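Local atomic coordinates of HpcH/HpaI aldolase (Desulfitobacterium hafniense, PDB entry 3QZ6), a protein that belongs to the HpcH/HpaI aldolase/citrate lyase family and adopts a TIM-barrel fold, its eight parallel strands closing into a barrel. Residues Lys211-Ala216 with Met222-Glu227; Lys8-Gly13 with Gly229-Leu234. One frame throughout, in Å; residues are numbered along the deposited sequence.

Interaction 1 (Lys211-Ala216 with Met222-Glu227); sequences KGFFTA and MGWAVE
Phe213, on strand 210-215, packs directly against the short helix 223-227, and Ala225 lies against the root of its side chain. Phe213 CB is 3.3 Å from Ala225 CB, a tight approach where the backbones also come near, the two CA atoms being 6.2 Å apart. One atom further out, Ala225 CB remains 3.5 Å from Phe213 CG. A chi1 of -167°, with CG anti to the backbone N, sends the ring between Met222 and Trp224, and only at the two sides of the ring do the partners separate. On one, Phe213 CD2 comes within 3.9 Å of Met222 SE; the selenium, 77° off the ring normal, sits at the ring edge in a Met-aromatic contact. On the other, which carries CD1 and CE1, Phe213 CE1 reaches Trp224 CZ3 at 3.8 Å and touches CE3 as well. Phe213 and the six-membered ring of Trp224 form an oblique aromatic pair, planes inclined at 41°.

Met222 is a selenomethionine whose chain bends at both chi2 and chi3, which turns its end back to the strand. Its SE lies 3.8 Å from Phe213 O, and its CE continues to Thr215 CG2 at 3.6 Å. One side chain therefore touches two strand residues facing the helix, while Phe214 between them points away.

Tyr197 of helix 191-207 meets the Phe213 ring edge-to-face, and Tyr194 of the same helix does so with Trp224. Leu256 of the second subunit packs on Met222.

No hydrogen bond crosses between the two segments, and four of the five touching residues are buried. Between these two segments the attachment rests on apolar, aromatic and Met-aromatic contacts, and their relative position probably depends on close fit rather than on directed polar bonds.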
ATOM      1  N   LYS A 211      -9.453  19.880 -18.875  1.00 27.34           N
ATOM      2  CA  LYS A 211      -8.044  19.566 -19.028  1.00 26.86           C
ATOM      3  C   LYS A 211      -7.526  18.779 -17.821  1.00 23.24           C
ATOM      4  O   LYS A 211      -7.799  19.133 -16.677  1.00 24.98           O
ATOM      5  CB  LYS A 211      -7.250  20.861 -19.243  1.00 27.00           C
ATOM      6  CG  LYS A 211      -7.512  21.484 -20.621  1.00 27.22           C
ATOM      7  CD  LYS A 211      -6.902  22.873 -20.779  1.00 28.35           C
ATOM      8  CE  LYS A 211      -7.523  23.867 -19.809  1.00 29.57           C
ATOM      9  NZ  LYS A 211      -7.347  25.267 -20.302  1.00 29.26           N
ATOM     10  N   GLY A 212      -6.809  17.691 -18.088  1.00 20.69           N
ATOM     11  CA  GLY A 212      -6.253  16.865 -17.027  1.00 21.28           C
ATOM     12  C   GLY A 212      -4.748  16.804 -17.179  1.00 26.03           C
ATOM     13  O   GLY A 212      -4.214  17.192 -18.217  1.00 24.14           O
ATOM     14  N   PHE A 213      -4.053  16.355 -16.142  1.00 20.53           N
ATOM     15  CA  PHE A 213      -2.604  16.209 -16.227  1.00 20.93           C
ATOM     16  C   PHE A 213      -2.118  15.143 -15.261  1.00 20.81           C
ATOM     17  O   PHE A 213      -2.561  15.089 -14.117  1.00 23.00           O
ATOM     18  CB  PHE A 213      -1.910  17.530 -15.911  1.00 21.96           C
ATOM     19  CG  PHE A 213      -0.443  17.546 -16.265  1.00 27.86           C
ATOM     20  CD1 PHE A 213      -0.034  17.855 -17.553  1.00 27.07           C
ATOM     21  CD2 PHE A 213       0.522  17.264 -15.309  1.00 27.29           C
ATOM     22  CE1 PHE A 213       1.318  17.879 -17.889  1.00 28.69           C
ATOM     23  CE2 PHE A 213       1.878  17.284 -15.636  1.00 29.37           C
ATOM     24  CZ  PHE A 213       2.274  17.598 -16.930  1.00 28.30           C
ATOM     25  N   PHE A 214      -1.206  14.302 -15.727  1.00 18.82           N
ATOM     26  CA  PHE A 214      -0.586  13.305 -14.871  1.00 22.04           C
ATOM     27  C   PHE A 214       0.874  13.605 -14.616  1.00 27.37           C
ATOM     28  O   PHE A 214       1.646  13.805 -15.554  1.00 22.63           O
ATOM     29  CB  PHE A 214      -0.670  11.916 -15.495  1.00 22.35           C
ATOM     30  CG  PHE A 214       0.087  10.866 -14.719  1.00 29.22           C
ATOM     31  CD1 PHE A 214      -0.374  10.434 -13.481  1.00 26.26           C
ATOM     32  CD2 PHE A 214       1.269  10.329 -15.215  1.00 30.31           C
ATOM     33  CE1 PHE A 214       0.323   9.456 -12.757  1.00 31.66           C
ATOM     34  CE2 PHE A 214       1.971   9.364 -14.499  1.00 39.51           C
ATOM     35  CZ  PHE A 214       1.493   8.922 -13.264  1.00 33.09           C
ATOM     36  N   THR A 215       1.260  13.604 -13.347  1.00 24.67           N
ATOM     37  CA  THR A 215       2.676  13.652 -13.016  1.00 26.81           C
ATOM     38  C   THR A 215       3.024  12.471 -12.115  1.00 30.06           C
ATOM     39  O   THR A 215       2.302  12.158 -11.162  1.00 25.62           O
ATOM     40  CB  THR A 215       3.093  15.011 -12.425  1.00 34.78           C
ATOM     41  OG1 THR A 215       4.522  15.092 -12.395  1.00 44.13           O
ATOM     42  CG2 THR A 215       2.533  15.191 -11.033  1.00 34.64           C
ATOM     43  N   ALA A 216       4.115  11.792 -12.452  1.00 30.39           N
ATOM     44  CA  ALA A 216       4.385  10.461 -11.917  1.00 42.14           C
ATOM     45  C   ALA A 216       5.062  10.467 -10.564  1.00 51.56           C
ATOM     46  O   ALA A 216       4.912   9.521  -9.782  1.00 64.94           O
ATOM     47  CB  ALA A 216       5.213   9.648 -12.911  1.00 43.55           C
HETATM   48  N   MSE A 222       2.949  19.619 -10.696  1.00 28.23           N
HETATM   49  CA  MSE A 222       1.558  19.832 -11.085  1.00 29.14           C
HETATM   50  C   MSE A 222       1.263  21.326 -11.298  1.00 27.60           C
HETATM   51  O   MSE A 222       0.249  21.684 -11.884  1.00 29.98           O
HETATM   52  CB  MSE A 222       0.592  19.255 -10.043  1.00 29.69           C
HETATM   53  CG  MSE A 222      -0.848  19.169 -10.545  1.00 32.55           C
HETATM   54 SE   MSE A 222      -1.151  17.644 -11.758  0.69 36.19          SE
HETATM   55  CE  MSE A 222      -0.778  16.314 -10.390  1.00 17.37           C
ATOM     56  N   GLY A 223       2.148  22.188 -10.810  1.00 31.24           N
ATOM     57  CA  GLY A 223       1.963  23.625 -10.944  1.00 30.38           C
ATOM     58  C   GLY A 223       1.731  24.032 -12.387  1.00 29.53           C
ATOM     59  O   GLY A 223       0.879  24.876 -12.680  1.00 30.78           O
ATOM     60  N   TRP A 224       2.486  23.413 -13.291  1.00 28.96           N
ATOM     61  CA  TRP A 224       2.386  23.698 -14.716  1.00 30.17           C
ATOM     62  C   TRP A 224       0.954  23.545 -15.221  1.00 34.01           C
ATOM     63  O   TRP A 224       0.457  24.383 -15.973  1.00 31.45           O
ATOM     64  CB  TRP A 224       3.314  22.772 -15.508  1.00 28.47           C
ATOM     65  CG  TRP A 224       3.385  23.094 -16.975  1.00 34.02           C
ATOM     66  CD1 TRP A 224       4.272  23.931 -17.591  1.00 35.83           C
ATOM     67  CD2 TRP A 224       2.534  22.582 -18.011  1.00 31.04           C
ATOM     68  NE1 TRP A 224       4.026  23.967 -18.941  1.00 34.33           N
ATOM     69  CE2 TRP A 224       2.966  23.148 -19.223  1.00 31.11           C
ATOM     70  CE3 TRP A 224       1.451  21.698 -18.027  1.00 30.28           C
ATOM     71  CZ2 TRP A 224       2.351  22.862 -20.442  1.00 33.47           C
ATOM     72  CZ3 TRP A 224       0.839  21.417 -19.240  1.00 27.22           C
ATOM     73  CH2 TRP A 224       1.291  21.996 -20.428  1.00 29.32           C
ATOM     74  N   ALA A 225       0.291  22.468 -14.809  1.00 33.09           N
ATOM     75  CA  ALA A 225      -1.062  22.183 -15.279  1.00 27.57           C
ATOM     76  C   ALA A 225      -2.075  23.102 -14.611  1.00 25.74           C
ATOM     77  O   ALA A 225      -3.027  23.577 -15.244  1.00 28.60           O
ATOM     78  CB  ALA A 225      -1.415  20.714 -15.005  1.00 24.42           C
ATOM     79  N   VAL A 226      -1.875  23.341 -13.322  1.00 25.74           N
ATOM     80  CA  VAL A 226      -2.787  24.191 -12.564  1.00 28.12           C
ATOM     81  C   VAL A 226      -2.805  25.619 -13.128  1.00 28.98           C
ATOM     82  O   VAL A 226      -3.873  26.221 -13.284  1.00 28.84           O
ATOM     83  CB  VAL A 226      -2.438  24.178 -11.062  1.00 30.16           C
ATOM     84  CG1 VAL A 226      -3.181  25.284 -10.318  1.00 33.15           C
ATOM     85  CG2 VAL A 226      -2.760  22.794 -10.460  1.00 31.26           C
ATOM     86  N   GLU A 227      -1.628  26.146 -13.455  1.00 28.35           N
ATOM     87  CA  GLU A 227      -1.520  27.457 -14.119  1.00 32.79           C
ATOM     88  C   GLU A 227      -2.380  27.528 -15.377  1.00 31.66           C
ATOM     89  O   GLU A 227      -2.908  28.585 -15.734  1.00 30.31           O
ATOM     90  CB  GLU A 227      -0.074  27.723 -14.547  1.00 43.81           C
ATOM     91  CG  GLU A 227       0.831  28.310 -13.493  1.00 60.00           C
ATOM     92  CD  GLU A 227       2.216  28.616 -14.042  1.00 71.66           C
ATOM     93  OE1 GLU A 227       2.576  28.067 -15.110  1.00 66.81           O
ATOM     94  OE2 GLU A 227       2.941  29.410 -13.408  1.00 81.45           O
TER

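Interaction 2 (Lys8-Gly13 with Gly229-Leu234); sequences KKLSAG and GAQMLL
Leu10 O, near the C-terminal end of helix 6-11, is gripped by two N-H groups. One is Gly13 N, whose 2.9 Å bond to Leu10 O belongs to the Schellman motif that ends the helix, with Gly13 at positive phi. The other comes from across the contact: Gln231 NE2 donates to Leu10 O over 3.0 Å with a nearly straight N-H...O angle of 165°. The donor lies in the carbonyl plane on a lone pair, at a C=O...N angle of 118°, and the acceptor is only 8° out of the Gln231 amide plane. The Gln231 chain, extended beyond CG, carries its amide to the end of helix 6-11. Its NE2 also bonds to Lys14 O, and this pair of acceptors fixes the rotation of the amide.

Beside the polar bond, Leu10 CD2 rests 3.8 Å from Gln231 CB, while Leu10 CD1 approaches Met232 SE at 4.2 Å. Val16 and Phe145 touch both Leu10 and Met232, extending the apolar layer into the barrel strands. The arrangement is that of an N-terminal helix covering the N-terminal end of the strands of a TIM barrel, where strand 232-237 begins beside the first strand, 16-21.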
ATOM      1  N   LYS A   8     -19.977  16.697 -10.626  1.00 25.83           N
ATOM      2  CA  LYS A   8     -20.553  17.773  -9.831  1.00 30.72           C
ATOM      3  C   LYS A   8     -19.459  18.765  -9.424  1.00 28.90           C
ATOM      4  O   LYS A   8     -19.623  19.976  -9.546  1.00 29.12           O
ATOM      5  CB  LYS A   8     -21.235  17.177  -8.600  1.00 33.43           C
ATOM      6  CG  LYS A   8     -22.277  18.051  -7.947  1.00 50.78           C
ATOM      7  CD  LYS A   8     -23.059  17.242  -6.914  1.00 67.73           C
ATOM      8  CE  LYS A   8     -23.941  18.127  -6.036  1.00 78.49           C
ATOM      9  NZ  LYS A   8     -24.613  17.344  -4.953  1.00 80.00           N
ATOM     10  N   LYS A   9     -18.333  18.249  -8.952  1.00 27.63           N
ATOM     11  CA  LYS A   9     -17.194  19.091  -8.605  1.00 23.40           C
ATOM     12  C   LYS A   9     -16.624  19.829  -9.812  1.00 24.82           C
ATOM     13  O   LYS A   9     -16.355  21.026  -9.746  1.00 30.00           O
ATOM     14  CB  LYS A   9     -16.097  18.244  -7.964  1.00 22.07           C
ATOM     15  CG  LYS A   9     -16.516  17.623  -6.644  1.00 25.86           C
ATOM     16  CD  LYS A   9     -15.470  16.639  -6.134  1.00 25.27           C
ATOM     17  CE  LYS A   9     -15.816  16.180  -4.723  1.00 31.25           C
ATOM     18  NZ  LYS A   9     -14.930  15.071  -4.287  1.00 27.67           N
ATOM     19  N   LEU A  10     -16.436  19.109 -10.913  1.00 24.48           N
ATOM     20  CA  LEU A  10     -15.839  19.690 -12.104  1.00 22.82           C
ATOM     21  C   LEU A  10     -16.747  20.776 -12.637  1.00 34.54           C
ATOM     22  O   LEU A  10     -16.291  21.841 -13.061  1.00 32.14           O
ATOM     23  CB  LEU A  10     -15.642  18.624 -13.182  1.00 26.93           C
ATOM     24  CG  LEU A  10     -14.577  17.572 -12.890  1.00 27.77           C
ATOM     25  CD1 LEU A  10     -14.576  16.505 -13.973  1.00 22.96           C
ATOM     26  CD2 LEU A  10     -13.214  18.234 -12.769  1.00 22.44           C
ATOM     27  N   SER A  11     -18.042  20.495 -12.609  1.00 31.46           N
ATOM     28  CA  SER A  11     -19.039  21.429 -13.111  1.00 37.65           C
ATOM     29  C   SER A  11     -19.026  22.737 -12.318  1.00 38.66           C
ATOM     30  O   SER A  11     -19.313  23.804 -12.860  1.00 41.60           O
ATOM     31  CB  SER A  11     -20.423  20.786 -13.063  1.00 45.02           C
ATOM     32  OG  SER A  11     -21.421  21.696 -13.475  1.00 62.81           O
ATOM     33  N   ALA A  12     -18.684  22.653 -11.038  1.00 38.04           N
ATOM     34  CA  ALA A  12     -18.622  23.834 -10.180  1.00 36.81           C
ATOM     35  C   ALA A  12     -17.293  24.571 -10.321  1.00 35.57           C
ATOM     36  O   ALA A  12     -17.021  25.529  -9.594  1.00 38.75           O
ATOM     37  CB  ALA A  12     -18.858  23.448  -8.732  1.00 36.09           C
ATOM     38  N   GLY A  13     -16.462  24.114 -11.252  1.00 32.25           N
ATOM     39  CA  GLY A  13     -15.192  24.761 -11.533  1.00 32.28           C
ATOM     40  C   GLY A  13     -14.064  24.372 -10.597  1.00 34.87           C
ATOM     41  O   GLY A  13     -13.005  24.994 -10.620  1.00 33.79           O
ATOM     42  N   GLY A 229      -5.173  25.902 -16.053  1.00 29.31           N
ATOM     43  CA  GLY A 229      -6.597  25.690 -15.859  1.00 28.70           C
ATOM     44  C   GLY A 229      -7.020  24.229 -15.848  1.00 26.87           C
ATOM     45  O   GLY A 229      -8.198  23.915 -15.972  1.00 28.07           O
ATOM     46  N   ALA A 230      -6.056  23.329 -15.714  1.00 27.70           N
ATOM     47  CA  ALA A 230      -6.368  21.903 -15.626  1.00 27.16           C
ATOM     48  C   ALA A 230      -7.119  21.611 -14.328  1.00 29.37           C
ATOM     49  O   ALA A 230      -6.631  21.938 -13.249  1.00 27.98           O
ATOM     50  CB  ALA A 230      -5.092  21.100 -15.676  1.00 23.66           C
ATOM     51  N   GLN A 231      -8.298  20.997 -14.426  1.00 28.64           N
ATOM     52  CA  GLN A 231      -9.056  20.629 -13.228  1.00 25.40           C
ATOM     53  C   GLN A 231      -8.835  19.177 -12.786  1.00 26.56           C
ATOM     54  O   GLN A 231      -8.975  18.857 -11.597  1.00 25.23           O
ATOM     55  CB  GLN A 231     -10.552  20.844 -13.440  1.00 23.74           C
ATOM     56  CG  GLN A 231     -10.988  22.265 -13.713  1.00 26.84           C
ATOM     57  CD  GLN A 231     -12.474  22.332 -14.011  1.00 32.50           C
ATOM     58  OE1 GLN A 231     -12.881  22.460 -15.166  1.00 33.81           O
ATOM     59  NE2 GLN A 231     -13.299  22.215 -12.966  1.00 27.63           N
HETATM   60  N   MSE A 232      -8.524  18.296 -13.735  1.00 25.32           N
HETATM   61  CA  MSE A 232      -8.314  16.885 -13.411  1.00 27.36           C
HETATM   62  C   MSE A 232      -6.847  16.620 -13.114  1.00 29.09           C
HETATM   63  O   MSE A 232      -6.047  16.417 -14.026  1.00 30.17           O
HETATM   64  CB  MSE A 232      -8.783  15.975 -14.551  1.00 28.52           C
HETATM   65  CG  MSE A 232     -10.275  15.717 -14.574  1.00 25.63           C
HETATM   66 SE   MSE A 232     -10.900  14.665 -13.038  0.71 30.38          SE
HETATM   67  CE  MSE A 232     -10.088  12.938 -13.459  1.00 19.82           C
ATOM     68  N   LEU A 233      -6.494  16.620 -11.835  1.00 23.79           N
ATOM     69  CA  LEU A 233      -5.099  16.479 -11.445  1.00 20.57           C
ATOM     70  C   LEU A 233      -4.851  15.066 -10.946  1.00 24.11           C
ATOM     71  O   LEU A 233      -5.467  14.635  -9.977  1.00 23.66           O
ATOM     72  CB  LEU A 233      -4.755  17.494 -10.356  1.00 23.10           C
ATOM     73  CG  LEU A 233      -5.174  18.927 -10.703  1.00 27.82           C
ATOM     74  CD1 LEU A 233      -4.932  19.867  -9.521  1.00 24.76           C
ATOM     75  CD2 LEU A 233      -4.446  19.415 -11.956  1.00 23.51           C
ATOM     76  N   LEU A 234      -3.941  14.362 -11.615  1.00 19.68           N
ATOM     77  CA  LEU A 234      -3.651  12.964 -11.322  1.00 20.07           C
ATOM     78  C   LEU A 234      -2.184  12.826 -10.928  1.00 24.91           C
ATOM     79  O   LEU A 234      -1.295  13.023 -11.752  1.00 27.00           O
ATOM     80  CB  LEU A 234      -3.924  12.116 -12.566  1.00 19.75           C
ATOM     81  CG  LEU A 234      -3.743  10.608 -12.388  1.00 22.39           C
ATOM     82  CD1 LEU A 234      -4.704  10.102 -11.329  1.00 14.84           C
ATOM     83  CD2 LEU A 234      -3.969   9.868 -13.715  1.00 20.99           C
TER

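Overall arrangement
Interaction 2 joins segments 216 residues apart at their closest ends, and interaction 1 is nested within that span, its segments separated by a short loop. Their centres are about 12 Å apart. Strands 210-215 and 232-237, the seventh and eighth of the barrel, are parallel neighbours, and helix 223-227 connects them in a beta-alpha-beta unit. The contacts join directly through this sheet: Phe213 N lies 2.9 Å from Met232 O, and Phe213 O lies 2.9 Å from Leu234 N, both probable hydrogen bonds. Interaction 1 therefore packs the helical layer on the barrel wall, whereas interaction 2 brings the N-terminal helix to the seam where the last strand meets the first. Both also touch the second subunit.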